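Post-proline cleaving enzyme (Rickettsia typhi, PDB 4HVT) probably acts as a serine-type oligopeptidase of the prolyl oligopeptidase family, hydrolysing peptides on the carboxyl side of proline. Local coordinates at residues M53-F67 against S691-N704. Numbering follows the deposited sequence.
Sequences MQEYKQIKKEIETIF and SANYFINLYTFFAN
Ile59, Ile63 and Ile696 interlock as knobs into holes between helix 56-67 and helix 691-704, whose axes approach to 9.0 Å with their directions 139° apart. Ile59 enters the hole formed by Ile696, Tyr699, Thr700 and Ala703, and Ile63 takes the next one, among Ala692, Phe695, Ile696 and Tyr699. In return Ile696 sits among Tyr56, Lys60, Ile63 and Glu64: its CG1 lies 3.6 Å from Ile63 CB, while its CG2, anti to the backbone N, meets Tyr56 CE1 at 3.4 Å. Among the aromatic contacts, one face of the Phe67 ring rests on Ala692 CA in a CH-pi contact, Ser691 OG, hydrogen-bonded to Ser684 OG, lies at the ring edge, and Phe67 CZ touches Phe695 CD2. No clear direct hydrogen bond crosses; a water bridges instead, accepting from Tyr56 OH at 2.7 Å and donating to OD1 of both Asn693 and Asn697, whose ND2 atoms bind Glu47. Within its own helix Thr700 OG1, packed against Ile59 CG2, donates to Ile696 O at 2.6 Å; it and Thr700 N reach that oxygen from opposite faces of the carbonyl plane. This oblique packing fastens the N-terminal segment to the C-terminal helix of the alpha/beta-hydrolase domain, as in prolyl oligopeptidases.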
ATOM      1  N   MET A  53       5.004  22.484 -22.634  1.00 27.75           N
ATOM      2  CA  MET A  53       3.698  23.022 -22.258  1.00 27.22           C
ATOM      3  C   MET A  53       3.924  24.222 -21.372  1.00 27.62           C
ATOM      4  O   MET A  53       4.836  24.230 -20.564  1.00 27.26           O
ATOM      5  CB  MET A  53       2.885  21.948 -21.516  1.00 25.97           C
ATOM      6  CG  MET A  53       2.508  20.803 -22.452  1.00 25.70           C
ATOM      7  SD  MET A  53       1.664  19.446 -21.608  1.00 24.07           S
ATOM      8  CE  MET A  53       1.338  18.291 -22.945  1.00 24.59           C
ATOM      9  N   GLN A  54       3.089  25.234 -21.543  1.00 28.56           N
ATOM     10  CA  GLN A  54       3.221  26.467 -20.794  1.00 29.14           C
ATOM     11  C   GLN A  54       3.186  26.209 -19.298  1.00 28.36           C
ATOM     12  O   GLN A  54       3.817  26.933 -18.516  1.00 28.70           O
ATOM     13  CB  GLN A  54       2.136  27.517 -21.208  1.00 29.34           C
ATOM     14  N   GLU A  55       2.477  25.146 -18.879  1.00 27.43           N
ATOM     15  CA  GLU A  55       2.256  24.922 -17.447  1.00 26.59           C
ATOM     16  C   GLU A  55       3.449  24.278 -16.751  1.00 26.21           C
ATOM     17  O   GLU A  55       3.501  24.269 -15.529  1.00 25.85           O
ATOM     18  CB  GLU A  55       1.013  24.062 -17.227  1.00 25.67           C
ATOM     19  CG  GLU A  55      -0.310  24.692 -17.662  1.00 26.33           C
ATOM     20  CD  GLU A  55      -0.641  24.548 -19.146  1.00 27.39           C
ATOM     21  OE1 GLU A  55       0.087  23.919 -19.902  1.00 26.77           O
ATOM     22  OE2 GLU A  55      -1.618  25.197 -19.592  1.00 30.24           O
ATOM     23  N   TYR A  56       4.393  23.729 -17.511  1.00 26.21           N
ATOM     24  CA  TYR A  56       5.466  22.898 -16.930  1.00 26.05           C
ATOM     25  C   TYR A  56       6.345  23.643 -15.894  1.00 26.42           C
ATOM     26  O   TYR A  56       6.595  23.133 -14.770  1.00 25.15           O
ATOM     27  CB  TYR A  56       6.342  22.333 -18.041  1.00 26.97           C
ATOM     28  CG  TYR A  56       7.419  21.433 -17.559  1.00 27.03           C
ATOM     29  CD1 TYR A  56       7.161  20.083 -17.378  1.00 26.01           C
ATOM     30  CD2 TYR A  56       8.695  21.914 -17.235  1.00 27.98           C
ATOM     31  CE1 TYR A  56       8.126  19.229 -16.906  1.00 26.23           C
ATOM     32  CE2 TYR A  56       9.676  21.033 -16.755  1.00 28.02           C
ATOM     33  CZ  TYR A  56       9.370  19.711 -16.587  1.00 27.01           C
ATOM     34  OH  TYR A  56      10.306  18.793 -16.148  1.00 27.28           O
ATOM     35  N   LYS A  57       6.819  24.844 -16.264  1.00 27.33           N
ATOM     36  CA  LYS A  57       7.706  25.597 -15.384  1.00 27.73           C
ATOM     37  C   LYS A  57       7.068  25.804 -14.040  1.00 27.42           C
ATOM     38  O   LYS A  57       7.721  25.649 -13.016  1.00 27.56           O
ATOM     39  CB  LYS A  57       8.056  26.978 -15.980  1.00 28.63           C
ATOM     40  N   GLN A  58       5.786  26.191 -14.025  1.00 28.81           N
ATOM     41  CA  GLN A  58       5.080  26.514 -12.776  1.00 29.00           C
ATOM     42  C   GLN A  58       4.813  25.255 -11.912  1.00 27.37           C
ATOM     43  O   GLN A  58       5.097  25.219 -10.706  1.00 25.54           O
ATOM     44  CB  GLN A  58       3.755  27.201 -13.100  1.00 31.78           C
ATOM     45  CG  GLN A  58       3.003  27.765 -11.903  1.00 33.84           C
ATOM     46  CD  GLN A  58       3.829  28.660 -10.980  1.00 36.65           C
ATOM     47  OE1 GLN A  58       4.711  29.419 -11.411  1.00 40.64           O
ATOM     48  NE2 GLN A  58       3.507  28.614  -9.698  1.00 39.03           N
ATOM     49  N   ILE A  59       4.244  24.245 -12.554  1.00 26.05           N
ATOM     50  CA  ILE A  59       4.086  22.888 -11.945  1.00 24.95           C
ATOM     51  C   ILE A  59       5.427  22.384 -11.374  1.00 24.38           C
ATOM     52  O   ILE A  59       5.494  22.017 -10.226  1.00 22.91           O
ATOM     53  CB  ILE A  59       3.531  21.863 -12.959  1.00 25.62           C
ATOM     54  CG1 ILE A  59       2.105  22.203 -13.448  1.00 26.50           C
ATOM     55  CG2 ILE A  59       3.532  20.455 -12.374  1.00 24.64           C
ATOM     56  CD1 ILE A  59       1.012  22.089 -12.401  1.00 26.87           C
ATOM     57  N   LYS A  60       6.508  22.389 -12.149  1.00 24.31           N
ATOM     58  CA  LYS A  60       7.817  22.010 -11.585  1.00 24.84           C
ATOM     59  C   LYS A  60       8.170  22.810 -10.314  1.00 25.11           C
ATOM     60  O   LYS A  60       8.578  22.267  -9.290  1.00 23.91           O
ATOM     61  CB  LYS A  60       8.909  22.164 -12.622  1.00 26.05           C
ATOM     62  CG  LYS A  60      10.337  22.086 -12.124  1.00 27.55           C
ATOM     63  CD  LYS A  60      11.270  22.166 -13.336  1.00 30.41           C
ATOM     64  CE  LYS A  60      12.570  21.425 -13.115  1.00 31.60           C
ATOM     65  NZ  LYS A  60      13.592  22.396 -12.686  1.00 33.83           N
ATOM     66  N   LYS A  61       8.029  24.126 -10.371  1.00 25.67           N
ATOM     67  CA  LYS A  61       8.318  24.916  -9.179  1.00 26.99           C
ATOM     68  C   LYS A  61       7.515  24.468  -7.951  1.00 26.71           C
ATOM     69  O   LYS A  61       8.076  24.298  -6.846  1.00 25.23           O
ATOM     70  CB  LYS A  61       8.089  26.424  -9.454  1.00 29.04           C
ATOM     71  CG  LYS A  61       8.339  27.327  -8.262  1.00 30.72           C
ATOM     72  CD  LYS A  61       7.768  28.726  -8.504  1.00 33.11           C
ATOM     73  CE  LYS A  61       8.530  29.813  -7.771  1.00 35.68           C
ATOM     74  NZ  LYS A  61       8.299  31.164  -8.356  1.00 38.23           N
ATOM     75  N   GLU A  62       6.216  24.271  -8.157  1.00 27.11           N
ATOM     76  CA  GLU A  62       5.317  23.965  -7.064  1.00 27.58           C
ATOM     77  C   GLU A  62       5.641  22.609  -6.471  1.00 24.95           C
ATOM     78  O   GLU A  62       5.654  22.468  -5.266  1.00 24.13           O
ATOM     79  CB  GLU A  62       3.870  24.002  -7.517  1.00 30.16           C
ATOM     80  CG  GLU A  62       3.454  25.355  -8.021  1.00 35.11           C
ATOM     81  CD  GLU A  62       2.315  25.932  -7.245  1.00 39.48           C
ATOM     82  OE1 GLU A  62       2.449  26.002  -5.987  1.00 42.98           O
ATOM     83  OE2 GLU A  62       1.317  26.321  -7.890  1.00 43.38           O
ATOM     84  N   ILE A  63       5.940  21.628  -7.326  1.00 23.05           N
ATOM     85  CA  ILE A  63       6.226  20.275  -6.832  1.00 22.20           C
ATOM     86  C   ILE A  63       7.554  20.189  -6.114  1.00 21.39           C
ATOM     87  O   ILE A  63       7.670  19.584  -5.054  1.00 19.78           O
ATOM     88  CB  ILE A  63       6.275  19.280  -8.005  1.00 22.42           C
ATOM     89  CG1 ILE A  63       4.967  19.318  -8.798  1.00 23.66           C
ATOM     90  CG2 ILE A  63       6.702  17.922  -7.505  1.00 21.61           C
ATOM     91  CD1 ILE A  63       3.898  18.375  -8.375  1.00 23.88           C
ATOM     92  N   GLU A  64       8.572  20.823  -6.695  1.00 22.29           N
ATOM     93  CA  GLU A  64       9.883  20.851  -6.070  1.00 22.84           C
ATOM     94  C   GLU A  64       9.835  21.561  -4.696  1.00 22.79           C
ATOM     95  O   GLU A  64      10.448  21.097  -3.734  1.00 22.29           O
ATOM     96  CB  GLU A  64      10.913  21.454  -7.006  1.00 24.14           C
ATOM     97  CG  GLU A  64      11.170  20.544  -8.199  1.00 24.66           C
ATOM     98  CD  GLU A  64      12.351  20.936  -9.042  1.00 26.14           C
ATOM     99  OE1 GLU A  64      12.746  22.119  -9.023  1.00 26.20           O
ATOM    100  OE2 GLU A  64      12.868  20.047  -9.742  1.00 26.38           O
ATOM    101  N   THR A  65       9.061  22.626  -4.597  1.00 23.13           N
ATOM    102  CA  THR A  65       8.929  23.330  -3.307  1.00 23.77           C
ATOM    103  C   THR A  65       8.395  22.382  -2.245  1.00 22.80           C
ATOM    104  O   THR A  65       8.768  22.490  -1.081  1.00 22.58           O
ATOM    105  CB  THR A  65       7.996  24.549  -3.405  1.00 24.58           C
ATOM    106  OG1 THR A  65       8.572  25.449  -4.340  1.00 25.25           O
ATOM    107  CG2 THR A  65       7.840  25.272  -2.063  1.00 25.88           C
ATOM    108  N   ILE A  66       7.491  21.498  -2.636  1.00 21.96           N
ATOM    109  CA  ILE A  66       6.865  20.599  -1.666  1.00 20.99           C
ATOM    110  C   ILE A  66       7.788  19.418  -1.354  1.00 20.13           C
ATOM    111  O   ILE A  66       8.000  19.058  -0.187  1.00 19.33           O
ATOM    112  CB  ILE A  66       5.508  20.075  -2.153  1.00 21.46           C
ATOM    113  CG1 ILE A  66       4.474  21.211  -2.154  1.00 22.65           C
ATOM    114  CG2 ILE A  66       5.031  18.939  -1.270  1.00 20.74           C
ATOM    115  CD1 ILE A  66       3.291  20.980  -3.077  1.00 23.37           C
ATOM    116  N   PHE A  67       8.320  18.795  -2.390  1.00 19.80           N
ATOM    117  CA  PHE A  67       9.082  17.578  -2.205  1.00 19.43           C
ATOM    118  C   PHE A  67      10.389  17.829  -1.473  1.00 19.44           C
ATOM    119  O   PHE A  67      10.844  16.969  -0.692  1.00 19.18           O
ATOM    120  CB  PHE A  67       9.385  16.880  -3.545  1.00 19.98           C
ATOM    121  CG  PHE A  67       8.348  15.908  -3.995  1.00 20.09           C
ATOM    122  CD1 PHE A  67       7.080  16.318  -4.355  1.00 21.07           C
ATOM    123  CD2 PHE A  67       8.673  14.583  -4.169  1.00 21.11           C
ATOM    124  CE1 PHE A  67       6.139  15.411  -4.830  1.00 21.41           C
ATOM    125  CE2 PHE A  67       7.728  13.678  -4.625  1.00 20.87           C
ATOM    126  CZ  PHE A  67       6.464  14.102  -4.960  1.00 20.32           C
ATOM    127  N   SER A 691      10.583  10.480  -8.004  1.00 16.72           N
ATOM    128  CA  SER A 691       9.171  10.681  -7.677  1.00 16.59           C
ATOM    129  C   SER A 691       8.766  12.109  -8.013  1.00 17.26           C
ATOM    130  O   SER A 691       7.722  12.358  -8.605  1.00 16.89           O
ATOM    131  CB  SER A 691       8.919  10.385  -6.210  1.00 16.90           C
ATOM    132  OG  SER A 691       7.532  10.464  -5.908  1.00 18.09           O
ATOM    133  N   ALA A 692       9.611  13.047  -7.642  1.00 17.11           N
ATOM    134  CA  ALA A 692       9.359  14.448  -7.942  1.00 17.96           C
ATOM    135  C   ALA A 692       9.161  14.661  -9.455  1.00 18.55           C
ATOM    136  O   ALA A 692       8.181  15.298  -9.876  1.00 18.81           O
ATOM    137  CB  ALA A 692      10.486  15.308  -7.408  1.00 18.33           C
ATOM    138  N   ASN A 693      10.055  14.091 -10.251  1.00 19.15           N
ATOM    139  CA  ASN A 693       9.944  14.225 -11.706  1.00 20.00           C
ATOM    140  C   ASN A 693       8.668  13.572 -12.250  1.00 19.12           C
ATOM    141  O   ASN A 693       8.025  14.102 -13.146  1.00 18.72           O
ATOM    142  CB  ASN A 693      11.212  13.689 -12.342  1.00 21.59           C
ATOM    143  CG  ASN A 693      11.247  13.918 -13.846  1.00 23.65           C
ATOM    144  OD1 ASN A 693      11.428  15.024 -14.324  1.00 26.59           O
ATOM    145  ND2 ASN A 693      11.039  12.863 -14.581  1.00 25.35           N
ATOM    146  N   TYR A 694       8.313  12.393 -11.712  1.00 18.20           N
ATOM    147  CA  TYR A 694       7.079  11.711 -12.076  1.00 17.94           C
ATOM    148  C   TYR A 694       5.834  12.595 -11.849  1.00 17.92           C
ATOM    149  O   TYR A 694       4.995  12.766 -12.742  1.00 17.94           O
ATOM    150  CB  TYR A 694       6.993  10.431 -11.247  1.00 17.75           C
ATOM    151  CG  TYR A 694       5.815   9.582 -11.530  1.00 17.27           C
ATOM    152  CD1 TYR A 694       4.600   9.802 -10.918  1.00 16.67           C
ATOM    153  CD2 TYR A 694       5.906   8.531 -12.466  1.00 17.50           C
ATOM    154  CE1 TYR A 694       3.509   9.007 -11.194  1.00 16.84           C
ATOM    155  CE2 TYR A 694       4.839   7.688 -12.690  1.00 17.14           C
ATOM    156  CZ  TYR A 694       3.641   7.946 -12.119  1.00 16.91           C
ATOM    157  OH  TYR A 694       2.573   7.161 -12.328  1.00 17.03           O
ATOM    158  N   PHE A 695       5.744  13.210 -10.677  1.00 17.35           N
ATOM    159  CA  PHE A 695       4.600  14.074 -10.375  1.00 17.86           C
ATOM    160  C   PHE A 695       4.579  15.421 -11.108  1.00 18.21           C
ATOM    161  O   PHE A 695       3.521  15.937 -11.409  1.00 18.35           O
ATOM    162  CB  PHE A 695       4.421  14.244  -8.875  1.00 17.93           C
ATOM    163  CG  PHE A 695       3.874  13.003  -8.242  1.00 19.20           C
ATOM    164  CD1 PHE A 695       2.603  12.528  -8.628  1.00 20.04           C
ATOM    165  CD2 PHE A 695       4.666  12.226  -7.449  1.00 19.04           C
ATOM    166  CE1 PHE A 695       2.074  11.373  -8.100  1.00 20.26           C
ATOM    167  CE2 PHE A 695       4.142  11.074  -6.883  1.00 18.98           C
ATOM    168  CZ  PHE A 695       2.862  10.633  -7.231  1.00 20.18           C
ATOM    169  N   ILE A 696       5.739  15.940 -11.441  1.00 18.61           N
ATOM    170  CA  ILE A 696       5.793  17.093 -12.340  1.00 19.03           C
ATOM    171  C   ILE A 696       5.225  16.737 -13.711  1.00 19.00           C
ATOM    172  O   ILE A 696       4.484  17.518 -14.312  1.00 19.33           O
ATOM    173  CB  ILE A 696       7.238  17.641 -12.486  1.00 20.06           C
ATOM    174  CG1 ILE A 696       7.751  18.238 -11.166  1.00 20.11           C
ATOM    175  CG2 ILE A 696       7.342  18.650 -13.612  1.00 21.06           C
ATOM    176  CD1 ILE A 696       9.270  18.182 -11.107  1.00 20.64           C
ATOM    177  N   ASN A 697       5.616  15.580 -14.229  1.00 18.55           N
ATOM    178  CA  ASN A 697       5.110  15.128 -15.528  1.00 19.01           C
ATOM    179  C   ASN A 697       3.607  14.894 -15.482  1.00 18.63           C
ATOM    180  O   ASN A 697       2.851  15.386 -16.365  1.00 19.56           O
ATOM    181  CB  ASN A 697       5.825  13.887 -15.941  1.00 18.61           C
ATOM    182  CG  ASN A 697       7.234  14.160 -16.427  1.00 19.60           C
ATOM    183  OD1 ASN A 697       7.533  15.267 -16.918  1.00 21.20           O
ATOM    184  ND2 ASN A 697       8.117  13.135 -16.333  1.00 19.50           N
ATOM    185  N   LEU A 698       3.164  14.226 -14.420  1.00 17.63           N
ATOM    186  CA  LEU A 698       1.755  13.904 -14.278  1.00 17.81           C
ATOM    187  C   LEU A 698       0.861  15.143 -14.141  1.00 18.05           C
ATOM    188  O   LEU A 698      -0.197  15.232 -14.785  1.00 17.65           O
ATOM    189  CB  LEU A 698       1.561  12.941 -13.087  1.00 17.65           C
ATOM    190  CG  LEU A 698       0.140  12.371 -13.004  1.00 17.97           C
ATOM    191  CD1 LEU A 698       0.095  10.906 -12.686  1.00 18.36           C
ATOM    192  CD2 LEU A 698      -0.614  13.215 -12.000  1.00 17.99           C
ATOM    193  N   TYR A 699       1.283  16.057 -13.279  1.00 17.51           N
ATOM    194  CA  TYR A 699       0.492  17.283 -13.018  1.00 18.38           C
ATOM    195  C   TYR A 699       0.590  18.285 -14.172  1.00 18.82           C
ATOM    196  O   TYR A 699      -0.373  18.979 -14.419  1.00 18.73           O
ATOM    197  CB  TYR A 699       0.755  17.888 -11.628  1.00 18.90           C
ATOM    198  CG  TYR A 699      -0.028  17.152 -10.595  1.00 19.51           C
ATOM    199  CD1 TYR A 699      -1.397  17.363 -10.448  1.00 20.56           C
ATOM    200  CD2 TYR A 699       0.580  16.253  -9.771  1.00 18.91           C
ATOM    201  CE1 TYR A 699      -2.125  16.662  -9.518  1.00 20.87           C
ATOM    202  CE2 TYR A 699      -0.139  15.544  -8.846  1.00 19.80           C
ATOM    203  CZ  TYR A 699      -1.480  15.748  -8.718  1.00 21.10           C
ATOM    204  OH  TYR A 699      -2.194  15.036  -7.781  1.00 22.80           O
ATOM    205  N   THR A 700       1.682  18.264 -14.932  1.00 18.80           N
ATOM    206  CA  THR A 700       1.773  19.094 -16.118  1.00 19.91           C
ATOM    207  C   THR A 700       0.757  18.557 -17.120  1.00 19.84           C
ATOM    208  O   THR A 700      -0.004  19.342 -17.691  1.00 19.92           O
ATOM    209  CB  THR A 700       3.207  19.151 -16.674  1.00 20.65           C
ATOM    210  OG1 THR A 700       4.086  19.694 -15.673  1.00 20.53           O
ATOM    211  CG2 THR A 700       3.253  20.019 -17.946  1.00 21.65           C
ATOM    212  N   PHE A 701       0.706  17.228 -17.268  1.00 19.13           N
ATOM    213  CA  PHE A 701      -0.226  16.582 -18.200  1.00 19.02           C
ATOM    214  C   PHE A 701      -1.684  17.025 -17.893  1.00 18.62           C
ATOM    215  O   PHE A 701      -2.439  17.390 -18.785  1.00 18.93           O
ATOM    216  CB  PHE A 701      -0.051  15.035 -18.172  1.00 18.55           C
ATOM    217  CG  PHE A 701      -1.189  14.282 -18.776  1.00 18.35           C
ATOM    218  CD1 PHE A 701      -1.323  14.168 -20.168  1.00 19.44           C
ATOM    219  CD2 PHE A 701      -2.134  13.694 -17.986  1.00 17.95           C
ATOM    220  CE1 PHE A 701      -2.377  13.448 -20.700  1.00 19.10           C
ATOM    221  CE2 PHE A 701      -3.202  13.010 -18.520  1.00 18.06           C
ATOM    222  CZ  PHE A 701      -3.326  12.902 -19.878  1.00 18.63           C
ATOM    223  N   PHE A 702      -2.088  16.962 -16.638  1.00 17.95           N
ATOM    224  CA  PHE A 702      -3.475  17.238 -16.288  1.00 17.64           C
ATOM    225  C   PHE A 702      -3.759  18.694 -16.362  1.00 18.63           C
ATOM    226  O   PHE A 702      -4.845  19.092 -16.772  1.00 19.15           O
ATOM    227  CB  PHE A 702      -3.804  16.681 -14.895  1.00 16.75           C
ATOM    228  CG  PHE A 702      -4.193  15.222 -14.918  1.00 15.91           C
ATOM    229  CD1 PHE A 702      -5.313  14.828 -15.618  1.00 15.93           C
ATOM    230  CD2 PHE A 702      -3.504  14.275 -14.124  1.00 15.32           C
ATOM    231  CE1 PHE A 702      -5.728  13.505 -15.637  1.00 15.67           C
ATOM    232  CE2 PHE A 702      -3.917  12.968 -14.131  1.00 14.76           C
ATOM    233  CZ  PHE A 702      -5.025  12.582 -14.901  1.00 15.10           C
ATOM    234  N   ALA A 703      -2.796  19.506 -15.937  1.00 19.14           N
ATOM    235  CA  ALA A 703      -3.008  20.955 -15.923  1.00 19.69           C
ATOM    236  C   ALA A 703      -3.191  21.423 -17.358  1.00 20.78           C
ATOM    237  O   ALA A 703      -4.081  22.259 -17.658  1.00 20.67           O
ATOM    238  CB  ALA A 703      -1.840  21.651 -15.300  1.00 19.80           C
ATOM    239  N   ASN A 704      -2.388  20.880 -18.257  1.00 21.14           N
ATOM    240  CA  ASN A 704      -2.465  21.269 -19.656  1.00 22.29           C
ATOM    241  C   ASN A 704      -3.721  20.717 -20.359  1.00 22.75           C
ATOM    242  O   ASN A 704      -4.367  21.450 -21.144  1.00 23.89           O
ATOM    243  CB  ASN A 704      -1.197  20.813 -20.363  1.00 22.62           C
ATOM    244  CG  ASN A 704      -1.178  21.155 -21.825  1.00 23.51           C
ATOM    245  OD1 ASN A 704      -0.771  22.301 -22.249  1.00 25.33           O
ATOM    246  ND2 ASN A 704      -1.609  20.213 -22.633  1.00 23.23           N
TER
HETATM  247  O   HOH W   1      10.228  16.189 -16.659  1.00 33.56           O